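Telomerase reverse transcriptase (Takifugu rubripes, PDB 4LMO) is the catalytic subunit of telomerase, a reverse transcriptase that adds simple repeats to chromosome ends by copying a template within the enzyme's RNA component. Local coordinates at residues A[23-28]-A[81-86]; A[74-79]-A[202-207]. All coordinates share one frame; numbering follows the deposited sequence.

Contact 1. Residues A[23-28]-A[81-86]; sequences FLLNRK and RQHRRC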
ATOM      1  N   PHE A  23       8.938  -1.694   1.227  1.00 37.49           N
ATOM      2  CA  PHE A  23       7.553  -1.759   0.756  1.00 35.58           C
ATOM      3  C   PHE A  23       7.310  -3.037  -0.045  1.00 35.18           C
ATOM      4  O   PHE A  23       8.159  -3.449  -0.841  1.00 35.50           O
ATOM      5  CB  PHE A  23       7.215  -0.520  -0.084  1.00 34.92           C
ATOM      6  CG  PHE A  23       5.847  -0.554  -0.710  1.00 34.04           C
ATOM      7  CD1 PHE A  23       4.701  -0.529   0.077  1.00 33.32           C
ATOM      8  CD2 PHE A  23       5.704  -0.590  -2.092  1.00 34.07           C
ATOM      9  CE1 PHE A  23       3.441  -0.552  -0.502  1.00 32.92           C
ATOM     10  CE2 PHE A  23       4.447  -0.607  -2.677  1.00 33.86           C
ATOM     11  CZ  PHE A  23       3.314  -0.591  -1.881  1.00 33.07           C
ATOM     12  N   LEU A  24       6.143  -3.643   0.171  1.00 33.72           N
ATOM     13  CA  LEU A  24       5.763  -4.922  -0.441  1.00 33.56           C
ATOM     14  C   LEU A  24       6.192  -5.119  -1.903  1.00 34.02           C
ATOM     15  O   LEU A  24       6.809  -6.131  -2.240  1.00 33.83           O
ATOM     16  CB  LEU A  24       4.252  -5.158  -0.291  1.00 32.44           C
ATOM     17  CG  LEU A  24       3.594  -6.343  -1.012  1.00 32.68           C
ATOM     18  CD1 LEU A  24       4.214  -7.683  -0.635  1.00 32.18           C
ATOM     19  CD2 LEU A  24       2.094  -6.348  -0.746  1.00 31.74           C
ATOM     20  N   LEU A  25       5.861  -4.157  -2.760  1.00 34.23           N
ATOM     21  CA  LEU A  25       6.109  -4.290  -4.197  1.00 35.10           C
ATOM     22  C   LEU A  25       7.581  -4.108  -4.589  1.00 36.32           C
ATOM     23  O   LEU A  25       7.955  -4.356  -5.736  1.00 37.22           O
ATOM     24  CB  LEU A  25       5.206  -3.341  -4.996  1.00 34.50           C
ATOM     25  CG  LEU A  25       3.683  -3.506  -4.924  1.00 33.81           C
ATOM     26  CD1 LEU A  25       3.004  -2.514  -5.858  1.00 33.35           C
ATOM     27  CD2 LEU A  25       3.253  -4.930  -5.253  1.00 33.59           C
ATOM     28  N   ASN A  26       8.405  -3.679  -3.636  1.00 36.97           N
ATOM     29  CA  ASN A  26       9.847  -3.564  -3.846  1.00 38.19           C
ATOM     30  C   ASN A  26      10.608  -4.784  -3.338  1.00 39.51           C
ATOM     31  O   ASN A  26      11.826  -4.876  -3.505  1.00 40.41           O
ATOM     32  CB  ASN A  26      10.393  -2.290  -3.191  1.00 37.81           C
ATOM     33  CG  ASN A  26      10.023  -1.032  -3.956  1.00 37.50           C
ATOM     34  OD1 ASN A  26       9.723  -1.079  -5.149  1.00 37.77           O
ATOM     35  ND2 ASN A  26      10.049   0.102  -3.272  1.00 36.73           N
ATOM     36  N   ARG A  27       9.888  -5.714  -2.716  1.00 40.17           N
ATOM     37  CA  ARG A  27      10.492  -6.941  -2.207  1.00 41.97           C
ATOM     38  C   ARG A  27      10.755  -7.936  -3.327  1.00 43.29           C
ATOM     39  O   ARG A  27      10.048  -7.957  -4.338  1.00 43.78           O
ATOM     40  CB  ARG A  27       9.623  -7.576  -1.118  1.00 42.55           C
ATOM     41  CG  ARG A  27       9.833  -6.970   0.259  1.00 43.27           C
ATOM     42  CD  ARG A  27       8.705  -7.326   1.212  1.00 44.10           C
ATOM     43  NE  ARG A  27       8.785  -8.701   1.707  1.00 45.43           N
ATOM     44  CZ  ARG A  27       7.863  -9.272   2.479  1.00 45.38           C
ATOM     45  NH1 ARG A  27       6.780  -8.593   2.850  1.00 44.87           N
ATOM     46  NH2 ARG A  27       8.022 -10.527   2.881  1.00 46.06           N
ATOM     47  N   LYS A  28      11.787  -8.751  -3.140  1.00 44.84           N
ATOM     48  CA  LYS A  28      12.171  -9.756  -4.120  1.00 46.00           C
ATOM     49  C   LYS A  28      11.678 -11.141  -3.711  1.00 45.60           C
ATOM     50  O   LYS A  28      11.582 -11.446  -2.521  1.00 44.87           O
ATOM     51  CB  LYS A  28      13.691  -9.760  -4.308  1.00 47.62           C
ATOM     52  CG  LYS A  28      14.229  -8.503  -4.981  1.00 48.46           C
ATOM     53  CD  LYS A  28      15.698  -8.647  -5.341  1.00 50.30           C
ATOM     54  CE  LYS A  28      16.118  -7.587  -6.349  1.00 51.17           C
ATOM     55  NZ  LYS A  28      17.547  -7.723  -6.744  1.00 52.24           N
ATOM     56  N   ARG A  81       4.731  -2.432 -13.315  1.00 40.47           N
ATOM     57  CA  ARG A  81       5.514  -1.553 -14.179  1.00 42.37           C
ATOM     58  C   ARG A  81       5.267  -0.089 -13.814  1.00 42.08           C
ATOM     59  O   ARG A  81       6.201   0.721 -13.785  1.00 42.39           O
ATOM     60  CB  ARG A  81       5.139  -1.805 -15.637  1.00 44.16           C
ATOM     61  CG  ARG A  81       6.288  -1.728 -16.627  1.00 47.02           C
ATOM     62  CD  ARG A  81       6.084  -2.756 -17.733  1.00 49.14           C
ATOM     63  NE  ARG A  81       4.709  -2.737 -18.235  1.00 50.08           N
ATOM     64  CZ  ARG A  81       4.005  -3.817 -18.570  1.00 50.22           C
ATOM     65  NH1 ARG A  81       4.532  -5.032 -18.460  1.00 50.66           N
ATOM     66  NH2 ARG A  81       2.761  -3.680 -19.009  1.00 49.54           N
ATOM     67  N   GLN A  82       4.007   0.234 -13.529  1.00 40.69           N
ATOM     68  CA  GLN A  82       3.619   1.579 -13.115  1.00 40.24           C
ATOM     69  C   GLN A  82       4.124   1.901 -11.708  1.00 39.93           C
ATOM     70  O   GLN A  82       4.399   3.061 -11.395  1.00 40.72           O
ATOM     71  CB  GLN A  82       2.101   1.757 -13.200  1.00 39.52           C
ATOM     72  CG  GLN A  82       1.560   1.790 -14.624  1.00 40.13           C
ATOM     73  CD  GLN A  82       0.058   2.010 -14.693  1.00 40.18           C
ATOM     74  OE1 GLN A  82      -0.546   2.577 -13.784  1.00 39.80           O
ATOM     75  NE2 GLN A  82      -0.552   1.564 -15.785  1.00 40.89           N
ATOM     76  N   HIS A  83       4.247   0.871 -10.873  1.00 39.25           N
ATOM     77  CA  HIS A  83       4.836   1.009  -9.543  1.00 39.34           C
ATOM     78  C   HIS A  83       6.307   1.320  -9.608  1.00 40.98           C
ATOM     79  O   HIS A  83       6.808   2.145  -8.841  1.00 41.21           O
ATOM     80  CB  HIS A  83       4.610  -0.250  -8.709  1.00 37.70           C
ATOM     81  CG  HIS A  83       5.590  -0.402  -7.569  1.00 37.22           C
ATOM     82  ND1 HIS A  83       5.597   0.425  -6.506  1.00 36.73           N
ATOM     83  CD2 HIS A  83       6.628  -1.310  -7.367  1.00 37.11           C
ATOM     84  CE1 HIS A  83       6.580   0.061  -5.664  1.00 36.56           C
ATOM     85  NE2 HIS A  83       7.211  -1.000  -6.191  1.00 36.78           N
ATOM     86  N   ARG A  84       7.012   0.658 -10.522  1.00 43.13           N
ATOM     87  CA  ARG A  84       8.456   0.840 -10.664  1.00 45.26           C
ATOM     88  C   ARG A  84       8.817   2.181 -11.300  1.00 46.65           C
ATOM     89  O   ARG A  84       9.936   2.670 -11.134  1.00 47.35           O
ATOM     90  CB  ARG A  84       9.079  -0.325 -11.438  1.00 45.88           C
ATOM     91  CG  ARG A  84       9.051  -1.637 -10.671  1.00 45.81           C
ATOM     92  CD  ARG A  84       9.813  -2.744 -11.379  1.00 46.92           C
ATOM     93  NE  ARG A  84       9.714  -3.992 -10.622  1.00 47.24           N
ATOM     94  CZ  ARG A  84       8.989  -5.049 -10.983  1.00 46.73           C
ATOM     95  NH1 ARG A  84       8.296  -5.044 -12.118  1.00 46.75           N
ATOM     96  NH2 ARG A  84       8.971  -6.123 -10.207  1.00 45.97           N
ATOM     97  N   ARG A  85       7.859   2.769 -12.014  1.00 47.88           N
ATOM     98  CA  ARG A  85       8.026   4.081 -12.641  1.00 49.72           C
ATOM     99  C   ARG A  85       7.441   5.218 -11.794  1.00 48.83           C
ATOM    100  O   ARG A  85       7.658   6.394 -12.094  1.00 49.49           O
ATOM    101  CB  ARG A  85       7.399   4.095 -14.040  1.00 52.16           C
ATOM    102  CG  ARG A  85       8.175   3.314 -15.089  1.00 55.09           C
ATOM    103  CD  ARG A  85       7.730   3.667 -16.503  1.00 57.60           C
ATOM    104  NE  ARG A  85       6.578   2.883 -16.953  1.00 59.09           N
ATOM    105  CZ  ARG A  85       5.307   3.283 -16.883  1.00 59.75           C
ATOM    106  NH1 ARG A  85       4.994   4.470 -16.374  1.00 59.80           N
ATOM    107  NH2 ARG A  85       4.342   2.488 -17.325  1.00 59.50           N
ATOM    108  N   CYS A  86       6.705   4.860 -10.742  1.00 47.20           N
ATOM    109  CA  CYS A  86       6.058   5.837  -9.864  1.00 45.62           C
ATOM    110  C   CYS A  86       7.079   6.671  -9.082  1.00 44.99           C
ATOM    111  O   CYS A  86       7.996   6.115  -8.474  1.00 44.26           O
ATOM    112  CB  CYS A  86       5.096   5.136  -8.905  1.00 44.90           C
ATOM    113  SG  CYS A  86       4.001   6.246  -7.993  1.00 45.21           S
TER

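Contact 2. Residues A[74-79]-A[202-207]; sequences PLFSQL and GQFLAW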
ATOM      1  N   PRO A  74      -1.297  -9.777 -17.651  1.00 37.51           N
ATOM      2  CA  PRO A  74      -0.899  -8.521 -18.299  1.00 38.64           C
ATOM      3  C   PRO A  74      -1.249  -7.272 -17.488  1.00 38.67           C
ATOM      4  O   PRO A  74      -0.461  -6.324 -17.454  1.00 39.26           O
ATOM      5  CB  PRO A  74      -1.689  -8.538 -19.613  1.00 39.25           C
ATOM      6  CG  PRO A  74      -1.908  -9.984 -19.894  1.00 39.11           C
ATOM      7  CD  PRO A  74      -2.146 -10.591 -18.543  1.00 38.13           C
ATOM      8  N   LEU A  75      -2.415  -7.284 -16.845  1.00 38.13           N
ATOM      9  CA  LEU A  75      -2.877  -6.157 -16.039  1.00 37.43           C
ATOM     10  C   LEU A  75      -2.048  -5.950 -14.784  1.00 36.93           C
ATOM     11  O   LEU A  75      -1.758  -4.812 -14.401  1.00 36.44           O
ATOM     12  CB  LEU A  75      -4.344  -6.334 -15.655  1.00 37.37           C
ATOM     13  CG  LEU A  75      -5.380  -5.815 -16.647  1.00 38.09           C
ATOM     14  CD1 LEU A  75      -6.787  -6.084 -16.132  1.00 37.59           C
ATOM     15  CD2 LEU A  75      -5.163  -4.333 -16.902  1.00 38.33           C
ATOM     16  N   PHE A  76      -1.678  -7.053 -14.141  1.00 36.40           N
ATOM     17  CA  PHE A  76      -0.894  -6.992 -12.916  1.00 35.89           C
ATOM     18  C   PHE A  76       0.585  -6.745 -13.212  1.00 37.00           C
ATOM     19  O   PHE A  76       1.294  -6.152 -12.394  1.00 37.53           O
ATOM     20  CB  PHE A  76      -1.119  -8.241 -12.061  1.00 34.80           C
ATOM     21  CG  PHE A  76      -2.426  -8.229 -11.310  1.00 33.65           C
ATOM     22  CD1 PHE A  76      -2.490  -7.743 -10.006  1.00 32.46           C
ATOM     23  CD2 PHE A  76      -3.597  -8.690 -11.906  1.00 33.47           C
ATOM     24  CE1 PHE A  76      -3.690  -7.723  -9.313  1.00 31.67           C
ATOM     25  CE2 PHE A  76      -4.803  -8.672 -11.215  1.00 32.93           C
ATOM     26  CZ  PHE A  76      -4.848  -8.190  -9.917  1.00 31.94           C
ATOM     27  N   SER A  77       1.037  -7.185 -14.387  1.00 37.49           N
ATOM     28  CA  SER A  77       2.361  -6.832 -14.894  1.00 38.40           C
ATOM     29  C   SER A  77       2.428  -5.327 -15.123  1.00 38.55           C
ATOM     30  O   SER A  77       3.431  -4.688 -14.800  1.00 38.69           O
ATOM     31  CB  SER A  77       2.659  -7.566 -16.203  1.00 39.02           C
ATOM     32  OG  SER A  77       2.617  -8.969 -16.025  1.00 39.62           O
ATOM     33  N   GLN A  78       1.347  -4.779 -15.676  1.00 38.57           N
ATOM     34  CA  GLN A  78       1.199  -3.344 -15.899  1.00 39.05           C
ATOM     35  C   GLN A  78       1.265  -2.576 -14.578  1.00 37.83           C
ATOM     36  O   GLN A  78       1.964  -1.564 -14.479  1.00 37.81           O
ATOM     37  CB  GLN A  78      -0.122  -3.059 -16.618  1.00 40.02           C
ATOM     38  CG  GLN A  78      -0.282  -1.633 -17.124  1.00 41.84           C
ATOM     39  CD  GLN A  78      -1.693  -1.325 -17.597  1.00 43.40           C
ATOM     40  OE1 GLN A  78      -2.116  -0.168 -17.605  1.00 44.50           O
ATOM     41  NE2 GLN A  78      -2.431  -2.360 -17.994  1.00 43.78           N
ATOM     42  N   LEU A  79       0.539  -3.072 -13.575  1.00 36.12           N
ATOM     43  CA  LEU A  79       0.525  -2.492 -12.232  1.00 34.97           C
ATOM     44  C   LEU A  79       1.934  -2.388 -11.649  1.00 35.12           C
ATOM     45  O   LEU A  79       2.319  -1.344 -11.122  1.00 34.48           O
ATOM     46  CB  LEU A  79      -0.382  -3.316 -11.304  1.00 33.40           C
ATOM     47  CG  LEU A  79      -0.696  -2.826  -9.883  1.00 32.27           C
ATOM     48  CD1 LEU A  79      -1.974  -3.472  -9.364  1.00 31.39           C
ATOM     49  CD2 LEU A  79       0.457  -3.083  -8.919  1.00 31.73           C
ATOM     50  N   GLY A 202     -13.228  -9.096  -3.709  1.00 27.59           N
ATOM     51  CA  GLY A 202     -13.006  -8.896  -2.283  1.00 26.91           C
ATOM     52  C   GLY A 202     -11.529  -8.982  -1.953  1.00 26.48           C
ATOM     53  O   GLY A 202     -10.968  -8.058  -1.360  1.00 26.72           O
ATOM     54  N   GLN A 203     -10.895 -10.082  -2.357  1.00 25.81           N
ATOM     55  CA  GLN A 203      -9.461 -10.286  -2.147  1.00 25.21           C
ATOM     56  C   GLN A 203      -8.623  -9.111  -2.648  1.00 25.18           C
ATOM     57  O   GLN A 203      -7.702  -8.666  -1.965  1.00 25.21           O
ATOM     58  CB  GLN A 203      -8.986 -11.555  -2.849  1.00 25.19           C
ATOM     59  CG  GLN A 203      -9.286 -12.855  -2.126  1.00 25.19           C
ATOM     60  CD  GLN A 203      -8.898 -14.060  -2.963  1.00 25.23           C
ATOM     61  OE1 GLN A 203      -9.445 -14.283  -4.045  1.00 25.04           O
ATOM     62  NE2 GLN A 203      -7.944 -14.840  -2.470  1.00 25.44           N
ATOM     63  N   PHE A 204      -8.948  -8.622  -3.843  1.00 25.34           N
ATOM     64  CA  PHE A 204      -8.185  -7.546  -4.468  1.00 25.63           C
ATOM     65  C   PHE A 204      -8.398  -6.211  -3.755  1.00 25.79           C
ATOM     66  O   PHE A 204      -7.432  -5.546  -3.382  1.00 25.89           O
ATOM     67  CB  PHE A 204      -8.517  -7.436  -5.962  1.00 25.66           C
ATOM     68  CG  PHE A 204      -7.963  -6.199  -6.621  1.00 25.57           C
ATOM     69  CD1 PHE A 204      -6.603  -6.088  -6.901  1.00 25.57           C
ATOM     70  CD2 PHE A 204      -8.804  -5.149  -6.968  1.00 25.41           C
ATOM     71  CE1 PHE A 204      -6.093  -4.950  -7.509  1.00 25.82           C
ATOM     72  CE2 PHE A 204      -8.301  -4.009  -7.576  1.00 25.95           C
ATOM     73  CZ  PHE A 204      -6.943  -3.908  -7.848  1.00 25.98           C
ATOM     74  N   LEU A 205      -9.658  -5.827  -3.570  1.00 26.16           N
ATOM     75  CA  LEU A 205      -9.990  -4.591  -2.863  1.00 26.48           C
ATOM     76  C   LEU A 205      -9.446  -4.586  -1.432  1.00 26.25           C
ATOM     77  O   LEU A 205      -8.940  -3.564  -0.961  1.00 26.10           O
ATOM     78  CB  LEU A 205     -11.505  -4.342  -2.885  1.00 26.80           C
ATOM     79  CG  LEU A 205     -12.082  -3.361  -3.922  1.00 27.42           C
ATOM     80  CD1 LEU A 205     -11.448  -3.482  -5.299  1.00 27.14           C
ATOM     81  CD2 LEU A 205     -13.596  -3.492  -4.025  1.00 27.70           C
ATOM     82  N   ALA A 206      -9.531  -5.731  -0.757  1.00 26.33           N
ATOM     83  CA  ALA A 206      -9.009  -5.868   0.603  1.00 26.41           C
ATOM     84  C   ALA A 206      -7.487  -5.812   0.631  1.00 26.32           C
ATOM     85  O   ALA A 206      -6.909  -5.213   1.542  1.00 26.34           O
ATOM     86  CB  ALA A 206      -9.514  -7.146   1.258  1.00 26.30           C
ATOM     87  N   TRP A 207      -6.845  -6.431  -0.364  1.00 26.42           N
ATOM     88  CA  TRP A 207      -5.388  -6.339  -0.524  1.00 26.50           C
ATOM     89  C   TRP A 207      -4.977  -4.920  -0.767  1.00 26.94           C
ATOM     90  O   TRP A 207      -3.965  -4.459  -0.240  1.00 27.05           O
ATOM     91  CB  TRP A 207      -4.891  -7.205  -1.678  1.00 25.91           C
ATOM     92  CG  TRP A 207      -3.419  -7.007  -1.969  1.00 25.80           C
ATOM     93  CD1 TRP A 207      -2.338  -7.588  -1.309  1.00 25.55           C
ATOM     94  CD2 TRP A 207      -2.812  -6.141  -3.000  1.00 25.44           C
ATOM     95  NE1 TRP A 207      -1.149  -7.159  -1.844  1.00 25.42           N
ATOM     96  CE2 TRP A 207      -1.360  -6.291  -2.859  1.00 25.55           C
ATOM     97  CE3 TRP A 207      -3.309  -5.291  -3.986  1.00 25.61           C
ATOM     98  CZ2 TRP A 207      -0.465  -5.617  -3.684  1.00 25.68           C
ATOM     99  CZ3 TRP A 207      -2.397  -4.615  -4.810  1.00 25.60           C
ATOM    100  CH2 TRP A 207      -1.010  -4.776  -4.660  1.00 25.65           C
TER

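Contact 1. Residues A[23-28]-A[81-86]
H83, near the C-terminal end of helix 73-85, reaches the loop 23-28 and meets F23 just before the short 3-10 turn 24-26, and L25 and N26 within it. The imidazole donates from NE2 to OD1 of N26 across 2.7 Å. The bond is short but bent, with an N-H...O angle of 138°. NE2 lies above the carbonyl plane of the amide, and OD1 is tilted 23° out of the imidazole plane. L25 covers one face of the same ring. Its CB sits 3.5 Å from the ring centroid, close to the ring normal, and makes a CH-pi contact. CD1 of L25 continues along the ring to CG of H83 at 3.8 Å. F23 comes in obliquely, its CE2 3.7 Å from CE1 of H83. The histidine's CG is anti to the backbone N (chi1 158°), which carries the ring away from its own helix and into this corner.

Both polar ends have second partners. ND1 of H83 is hydrogen-bonded to the hydroxyl of Y88, so both ring nitrogens are engaged and the rotation of the imidazole is fixed. ND2 of N26 binds the carbonyl of M20, which holds the amide in place. With an alanine here, OD1 of N26 is likely to lose this donor, L25 its ring partner, and a gap would probably open beside F23. V133 of helix 119-133 also touches the imidazole. This is a buried histidine pinned at both nitrogens, joining the loop between helix 6-15 and strand 29-30 to the helical core of the telomerase RNA-binding domain.

Contact 2. Residues A[74-79]-A[202-207]
Segments 74-79 and 202-207 are both helical, and their backbones stay well apart, the nearest CA atoms being those of F76 and F204 at 11.2 Å. Long side chains span the gap. F76 and F204 make the direct contact, ring against ring. CZ and CE1 of F76 come to CD1 of F204, the CZ to CD1 distance being 4.1 Å. CE1 of F204 is equally close to CE1 of F76. CD1 of F204 lies at the edge of the F76 ring, near its plane. The two planes are almost perpendicular, at 88°, with centroids 6.0 Å apart, yet the approach to F204 is oblique.

The two phenylalanines get there by different torsions. In F76, CG is anti to the carbonyl carbon (chi1 -77°), and the ring end swings toward the other helix. In F204, CG is anti to the backbone N (chi1 170°), on a CB that already points across. L79 and W207 also point into the interface, one turn further along each helix, and help bury it. The contact is wholly apolar.

Other parts of the fold close around the pair. F204 has an edge-to-face partner in W180. L43 and I44 of helix 40-48 pack on F76, and V47 of that helix on W207. L138 of helix 136-139 touches both F76 and L79, so helices 40-48 and 136-139 pack against the join between helix 73-85 and the long helix 191-220.

How the contacts relate
Contact 1 comes first along the chain. It closes a loop from the turn after helix 6-15, past helix 40-48, to the end of helix 73-85. Contact 2 starts inside that loop, at 74-79, and closes a much longer one at 202-207. The two loops therefore cross. Helix 73-85 serves both, through successive parts of its length. The contact centres are 13 Å apart, and their side chains meet. CD2 of L24 lies 3.5 Å from NE1 of W207. Together they tie the loop after helix 6-15, helix 73-85 and the long helix 191-220 together, with L25, L79 and W207 packed where the two contacts meet.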